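Local coordinates for protein N-terminal acetyltransferase B complex subunit MDM20 (Candida albicans, PDB 5K04) that serves as the non-catalytic subunit of the NatB N-terminal acetyltransferase complex, probably as a helical scaffold for the catalytic subunit, at residues 644-649 and 700-705; 615-620 and 673-678. All blocks are in the same frame, centred on the assembly; numbering follows the deposited sequence.

Contact 1 of 2, residues 644-649 and 700-705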
loop_
_atom_site.group_PDB
_atom_site.type_symbol
_atom_site.label_atom_id
_atom_site.label_comp_id
_atom_site.label_asym_id
_atom_site.label_seq_id
_atom_site.Cartn_x
_atom_site.Cartn_y
_atom_site.Cartn_z
ATOM N N LEU A 644 16.287 31.219 -20.214
ATOM C CA LEU A 644 17.406 30.631 -19.468
ATOM C C LEU A 644 18.293 31.768 -18.952
ATOM O O LEU A 644 19.408 32.020 -19.419
ATOM C CB LEU A 644 18.177 29.648 -20.333
ATOM C CG LEU A 644 17.544 28.265 -20.479
ATOM C CD1 LEU A 644 18.547 27.266 -21.055
ATOM C CD2 LEU A 644 17.038 27.812 -19.139
ATOM N N LYS A 645 17.735 32.486 -17.984
ATOM C CA LYS A 645 18.335 33.655 -17.361
ATOM C C LYS A 645 17.781 33.738 -15.949
ATOM O O LYS A 645 16.580 33.533 -15.749
ATOM C CB LYS A 645 17.989 34.944 -18.113
ATOM C CG LYS A 645 18.501 35.061 -19.539
ATOM C CD LYS A 645 18.101 36.405 -20.111
ATOM C CE LYS A 645 18.650 36.611 -21.518
ATOM N NZ LYS A 645 18.023 37.800 -22.204
ATOM N N THR A 646 18.644 34.064 -14.979
ATOM C CA THR A 646 18.171 34.156 -13.597
ATOM C C THR A 646 17.066 35.191 -13.446
ATOM O O THR A 646 16.135 34.991 -12.658
ATOM C CB THR A 646 19.322 34.479 -12.641
ATOM O OG1 THR A 646 19.848 35.771 -12.948
ATOM C CG2 THR A 646 20.391 33.460 -12.819
ATOM N N ASP A 647 17.144 36.292 -14.202
ATOM C CA ASP A 647 16.093 37.304 -14.150
ATOM C C ASP A 647 14.728 36.729 -14.502
ATOM O O ASP A 647 13.710 37.244 -14.039
ATOM C CB ASP A 647 16.442 38.467 -15.074
ATOM C CG ASP A 647 17.490 39.386 -14.472
ATOM O OD1 ASP A 647 17.577 39.444 -13.222
ATOM O OD2 ASP A 647 18.218 40.055 -15.243
ATOM N N LYS A 648 14.684 35.660 -15.304
ATOM C CA LYS A 648 13.420 34.981 -15.573
ATOM C C LYS A 648 13.159 33.841 -14.600
ATOM O O LYS A 648 12.004 33.590 -14.231
ATOM C CB LYS A 648 13.395 34.438 -17.005
ATOM C CG LYS A 648 13.430 35.511 -18.089
ATOM C CD LYS A 648 12.195 36.391 -18.020
ATOM C CE LYS A 648 12.195 37.442 -19.111
ATOM N NZ LYS A 648 10.883 38.150 -19.138
ATOM N N LEU A 649 14.213 33.132 -14.192
ATOM C CA LEU A 649 14.055 31.929 -13.386
ATOM C C LEU A 649 13.893 32.216 -11.897
ATOM O O LEU A 649 13.500 31.310 -11.166
ATOM C CB LEU A 649 15.248 30.998 -13.616
ATOM C CG LEU A 649 15.390 30.483 -15.051
ATOM C CD1 LEU A 649 16.738 29.809 -15.248
ATOM C CD2 LEU A 649 14.255 29.530 -15.415
ATOM N N LYS A 700 26.777 31.391 -9.775
ATOM C CA LYS A 700 27.182 32.690 -9.246
ATOM C C LYS A 700 25.973 33.586 -8.996
ATOM O O LYS A 700 25.866 34.226 -7.942
ATOM C CB LYS A 700 28.156 33.366 -10.210
ATOM C CG LYS A 700 28.497 34.791 -9.835
ATOM C CD LYS A 700 29.490 35.398 -10.814
ATOM C CE LYS A 700 30.052 36.721 -10.292
ATOM N NZ LYS A 700 31.024 37.353 -11.245
ATOM N N GLU A 701 25.040 33.627 -9.950
ATOM C CA GLU A 701 23.945 34.588 -9.858
ATOM C C GLU A 701 22.969 34.223 -8.739
ATOM O O GLU A 701 22.442 35.121 -8.068
ATOM C CB GLU A 701 23.257 34.718 -11.225
ATOM C CG GLU A 701 24.121 35.527 -12.231
ATOM C CD GLU A 701 23.682 35.409 -13.692
ATOM O OE1 GLU A 701 22.759 34.635 -13.997
ATOM O OE2 GLU A 701 24.270 36.098 -14.553
ATOM N N PHE A 702 22.751 32.923 -8.492
ATOM C CA PHE A 702 21.840 32.525 -7.415
ATOM C C PHE A 702 22.496 32.667 -6.038
ATOM O O PHE A 702 21.832 33.053 -5.068
ATOM C CB PHE A 702 21.319 31.089 -7.651
ATOM C CG PHE A 702 20.106 31.028 -8.563
ATOM C CD1 PHE A 702 20.249 31.042 -9.954
ATOM C CD2 PHE A 702 18.828 31.009 -8.035
ATOM C CE1 PHE A 702 19.129 31.022 -10.801
ATOM C CE2 PHE A 702 17.698 30.985 -8.871
ATOM C CZ PHE A 702 17.849 30.986 -10.258
ATOM N N LYS A 703 23.794 32.381 -5.939
ATOM C CA LYS A 703 24.521 32.638 -4.697
ATOM C C LYS A 703 24.403 34.094 -4.266
ATOM O O LYS A 703 24.177 34.380 -3.086
ATOM C CB LYS A 703 25.983 32.246 -4.858
ATOM C CG LYS A 703 26.181 30.739 -4.975
ATOM C CD LYS A 703 27.585 30.373 -5.441
ATOM C CE LYS A 703 27.725 28.852 -5.521
ATOM N NZ LYS A 703 29.082 28.434 -5.961
ATOM N N ASN A 704 24.523 35.027 -5.210
ATOM C CA ASN A 704 24.448 36.449 -4.889
ATOM C C ASN A 704 23.082 36.886 -4.374
ATOM O O ASN A 704 22.971 37.993 -3.842
ATOM C CB ASN A 704 24.831 37.264 -6.118
ATOM C CG ASN A 704 26.303 37.150 -6.438
ATOM O OD1 ASN A 704 27.145 37.051 -5.536
ATOM N ND2 ASN A 704 26.626 37.138 -7.723
ATOM N N LEU A 705 22.047 36.061 -4.533
ATOM C CA LEU A 705 20.745 36.322 -3.925
ATOM C C LEU A 705 20.733 36.037 -2.429
ATOM O O LEU A 705 19.795 36.465 -1.751
ATOM C CB LEU A 705 19.651 35.488 -4.606
ATOM C CG LEU A 705 19.583 35.683 -6.130
ATOM C CD1 LEU A 705 18.486 34.832 -6.773
ATOM C CD2 LEU A 705 19.439 37.157 -6.517
HETATM O O HOH W 1 21.423 34.624 -16.045
#
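Thr646 meets Phe702 and Glu701 where helix 646-649 packs against helix 698-703. Its methyl group makes the closest approach to the ring: CG2 lies 3.4 Å from Phe702 CE1, obliquely to the ring. Thr646 chi1 of 64° puts OG1 between the backbone N and the carbonyl carbon and CG2 beside the backbone N. The methyl then faces Phe702, and the hydroxyl lies near Glu701. Phe702 and Thr646 run alongside each other but point opposite ways, with the methyl by the CD1-CE1 side of the ring. Phe702 CG sits beside its own backbone N (chi1 -85°), and the ring reaches back toward the short helix. There Leu649 CB stands at the ring edge, 4.2 Å from CZ of Phe702. Leu666 and Leu669 of helix 661-682 also pack on this ring.

Glu701 CB lies 3.5 Å from Thr646 CG2. A water accepts from Thr646 N at 3.0 Å. Its link to Glu701 OE1 is doubtful, as is the weak 3.3 Å hydrogen bond from Thr646 OG1 to Glu701 OE1, because OE1 is poorly placed. Lys645 is the N-cap, and its O accepts from both Lys648 N and Leu649 N. The joint thus rests mainly on methyl and ring packing. The carboxylate adds at most a weak polar link.

Contact 2 of 2, residues 615-620 and 673-678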
loop_
_atom_site.group_PDB
_atom_site.type_symbol
_atom_site.label_atom_id
_atom_site.label_comp_id
_atom_site.label_asym_id
_atom_site.label_seq_id
_atom_site.Cartn_x
_atom_site.Cartn_y
_atom_site.Cartn_z
ATOM N N LYS A 615 7.631 23.523 -20.131
ATOM C CA LYS A 615 7.748 24.116 -21.455
ATOM C C LYS A 615 9.214 24.175 -21.896
ATOM O O LYS A 615 9.544 23.797 -23.027
ATOM C CB LYS A 615 7.106 25.503 -21.454
ATOM C CG LYS A 615 7.112 26.189 -22.815
ATOM C CD LYS A 615 6.242 27.455 -22.796
ATOM C CE LYS A 615 6.360 28.262 -24.086
ATOM N NZ LYS A 615 5.795 27.578 -25.276
ATOM N N LEU A 616 10.107 24.627 -21.007
ATOM C CA LEU A 616 11.538 24.569 -21.293
ATOM C C LEU A 616 11.957 23.153 -21.668
ATOM O O LEU A 616 12.600 22.943 -22.700
ATOM C CB LEU A 616 12.342 25.072 -20.089
ATOM C CG LEU A 616 12.222 26.571 -19.726
ATOM C CD1 LEU A 616 13.146 26.951 -18.572
ATOM C CD2 LEU A 616 12.468 27.475 -20.931
ATOM N N TYR A 617 11.557 22.161 -20.859
ATOM C CA TYR A 617 11.879 20.771 -21.176
ATOM C C TYR A 617 11.363 20.392 -22.561
ATOM O O TYR A 617 12.112 19.873 -23.396
ATOM C CB TYR A 617 11.306 19.830 -20.124
ATOM C CG TYR A 617 12.253 19.457 -18.989
ATOM C CD1 TYR A 617 13.459 18.798 -19.232
ATOM C CD2 TYR A 617 11.908 19.713 -17.666
ATOM C CE1 TYR A 617 14.308 18.423 -18.181
ATOM C CE2 TYR A 617 12.741 19.344 -16.614
ATOM C CZ TYR A 617 13.942 18.709 -16.872
ATOM O OH TYR A 617 14.763 18.375 -15.819
ATOM N N PHE A 618 10.096 20.692 -22.837
ATOM C CA PHE A 618 9.501 20.294 -24.107
ATOM C C PHE A 618 10.278 20.872 -25.285
ATOM O O PHE A 618 10.596 20.159 -26.244
ATOM C CB PHE A 618 8.028 20.725 -24.154
ATOM C CG PHE A 618 7.349 20.430 -25.473
ATOM C CD1 PHE A 618 6.845 19.164 -25.747
ATOM C CD2 PHE A 618 7.240 21.412 -26.446
ATOM C CE1 PHE A 618 6.224 18.880 -26.962
ATOM C CE2 PHE A 618 6.625 21.143 -27.664
ATOM C CZ PHE A 618 6.112 19.865 -27.921
ATOM N N ASN A 619 10.595 22.168 -25.228
ATOM C CA ASN A 619 11.359 22.792 -26.301
ATOM C C ASN A 619 12.740 22.171 -26.426
ATOM O O ASN A 619 13.271 22.028 -27.539
ATOM C CB ASN A 619 11.469 24.301 -26.052
ATOM C CG ASN A 619 10.141 25.017 -26.247
ATOM O OD1 ASN A 619 9.077 24.434 -26.056
ATOM N ND2 ASN A 619 10.205 26.271 -26.669
ATOM N N LEU A 620 13.338 21.803 -25.287
ATOM C CA LEU A 620 14.685 21.244 -25.289
ATOM C C LEU A 620 14.706 19.883 -25.965
ATOM O O LEU A 620 15.608 19.587 -26.759
ATOM C CB LEU A 620 15.200 21.140 -23.853
ATOM C CG LEU A 620 16.557 20.454 -23.658
ATOM C CD1 LEU A 620 17.658 21.212 -24.408
ATOM C CD2 LEU A 620 16.896 20.303 -22.173
ATOM N N ILE A 673 19.459 21.599 -15.849
ATOM C CA ILE A 673 20.728 22.044 -16.423
ATOM C C ILE A 673 21.638 20.855 -16.689
ATOM O O ILE A 673 22.362 20.825 -17.690
ATOM C CB ILE A 673 21.391 23.072 -15.496
ATOM C CG1 ILE A 673 20.522 24.317 -15.408
ATOM C CG2 ILE A 673 22.779 23.439 -16.004
ATOM C CD1 ILE A 673 20.912 25.206 -14.278
ATOM N N LYS A 674 21.616 19.856 -15.800
ATOM C CA LYS A 674 22.378 18.639 -16.061
ATOM C C LYS A 674 21.921 17.983 -17.361
ATOM O O LYS A 674 22.742 17.485 -18.137
ATOM C CB LYS A 674 22.238 17.657 -14.892
ATOM C CG LYS A 674 22.777 18.135 -13.551
ATOM C CD LYS A 674 24.271 18.348 -13.582
ATOM C CE LYS A 674 24.788 18.694 -12.198
ATOM N NZ LYS A 674 26.271 18.880 -12.204
ATOM N N ILE A 675 20.607 17.977 -17.607
ATOM C CA ILE A 675 20.061 17.378 -18.821
ATOM C C ILE A 675 20.412 18.223 -20.049
ATOM O O ILE A 675 20.726 17.688 -21.121
ATOM C CB ILE A 675 18.543 17.180 -18.644
ATOM C CG1 ILE A 675 18.286 16.120 -17.567
ATOM C CG2 ILE A 675 17.843 16.795 -19.950
ATOM C CD1 ILE A 675 16.829 16.016 -17.157
ATOM N N VAL A 676 20.392 19.554 -19.908
ATOM C CA VAL A 676 20.892 20.423 -20.974
ATOM C C VAL A 676 22.310 20.017 -21.369
ATOM O O VAL A 676 22.640 19.901 -22.557
ATOM C CB VAL A 676 20.832 21.901 -20.539
ATOM C CG1 VAL A 676 21.693 22.766 -21.453
ATOM C CG2 VAL A 676 19.391 22.413 -20.525
ATOM N N LYS A 677 23.170 19.787 -20.369
ATOM C CA LYS A 677 24.558 19.438 -20.656
ATOM C C LYS A 677 24.661 18.054 -21.277
ATOM O O LYS A 677 25.464 17.839 -22.191
ATOM C CB LYS A 677 25.400 19.531 -19.382
ATOM C CG LYS A 677 25.508 20.965 -18.880
ATOM C CD LYS A 677 26.296 21.101 -17.588
ATOM C CE LYS A 677 26.458 22.571 -17.246
ATOM N NZ LYS A 677 27.237 22.777 -15.996
ATOM N N LEU A 678 23.848 17.107 -20.806
ATOM C CA LEU A 678 23.864 15.769 -21.389
ATOM C C LEU A 678 23.489 15.821 -22.867
ATOM O O LEU A 678 24.177 15.242 -23.721
ATOM C CB LEU A 678 22.925 14.861 -20.595
ATOM C CG LEU A 678 22.858 13.356 -20.864
ATOM C CD1 LEU A 678 22.259 12.654 -19.680
ATOM C CD2 LEU A 678 22.009 13.076 -22.072
#
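Tyr617 and Ile675 meet at the edge of the tyrosine ring, in a contact made by side-chain packing with no hydrogen bond across it. Ile675 CD1 lies near the plane of the ring, 3.6 Å from Tyr617 CE1. Ile675 CD1 is also 3.4 Å from Tyr617 OH. Ile675 has CG1 beside its backbone N, and its chain then extends to bring CD1 to the ring. Val580 of helix 571-584 packs on both residues, and the Tyr617 ring makes an edge-to-face contact with Phe672.

The second apolar group is aliphatic. Leu620 CD2 touches Val676 CG2 at 3.7 Å, the leucine branch meeting the valine methyl crosswise. Leu620 CD2 is 4.3 Å from Ile675 CG2. Leu620 holds CG anti to its backbone N (chi1 175°). Its chi2 of 61°, measured to CD1, leaves CD2 roughly anti to CA, and this branch continues the chain outward to Val676. Phe672 and Leu679 of helix 661-682 also touch Leu620.

The two helical segments run nearly parallel, at 6°, with axes 11.5 Å apart. Helix 630-643 and the short helix 646-649 come between them in the chain. Such a return to the same direction is characteristic of an alpha-helical solenoid, consistent with the TPR-like character of this family.

Two polar contacts link helix 608-625 to helix 630-643. Asn619 ND2 donates to Leu636 O, which ties the two helices together through a backbone carbonyl. Lys615 makes a cation-pi contact with Tyr639 of that same helix.

Overall arrangement
Contacts 1 and 2 lie about 17 Å apart between centres. The segments interleave in the chain: 615-620, 644-649, 673-678, 700-705. They also touch directly, through Leu616 of segment 615-620. Leu644 CD2 lies 4.0 Å from Leu616 CD1, and Leu649 CD2 lies 4.2 Å from Leu616 CD1. Helix 661-682 joins the two further. It carries Ile675 and Val676 of contact 2, and supplies Leu666 and Leu669 to Phe702 of contact 1. Its Phe672 packs on Leu644 as well as on Leu616 and Leu620. Contact 2 is buried, while contact 1 is partly buried. No residue of the other protein chain touches either contact. Their surroundings are helices and loops of the same chain, consistent with structural packing in the C-terminal helices.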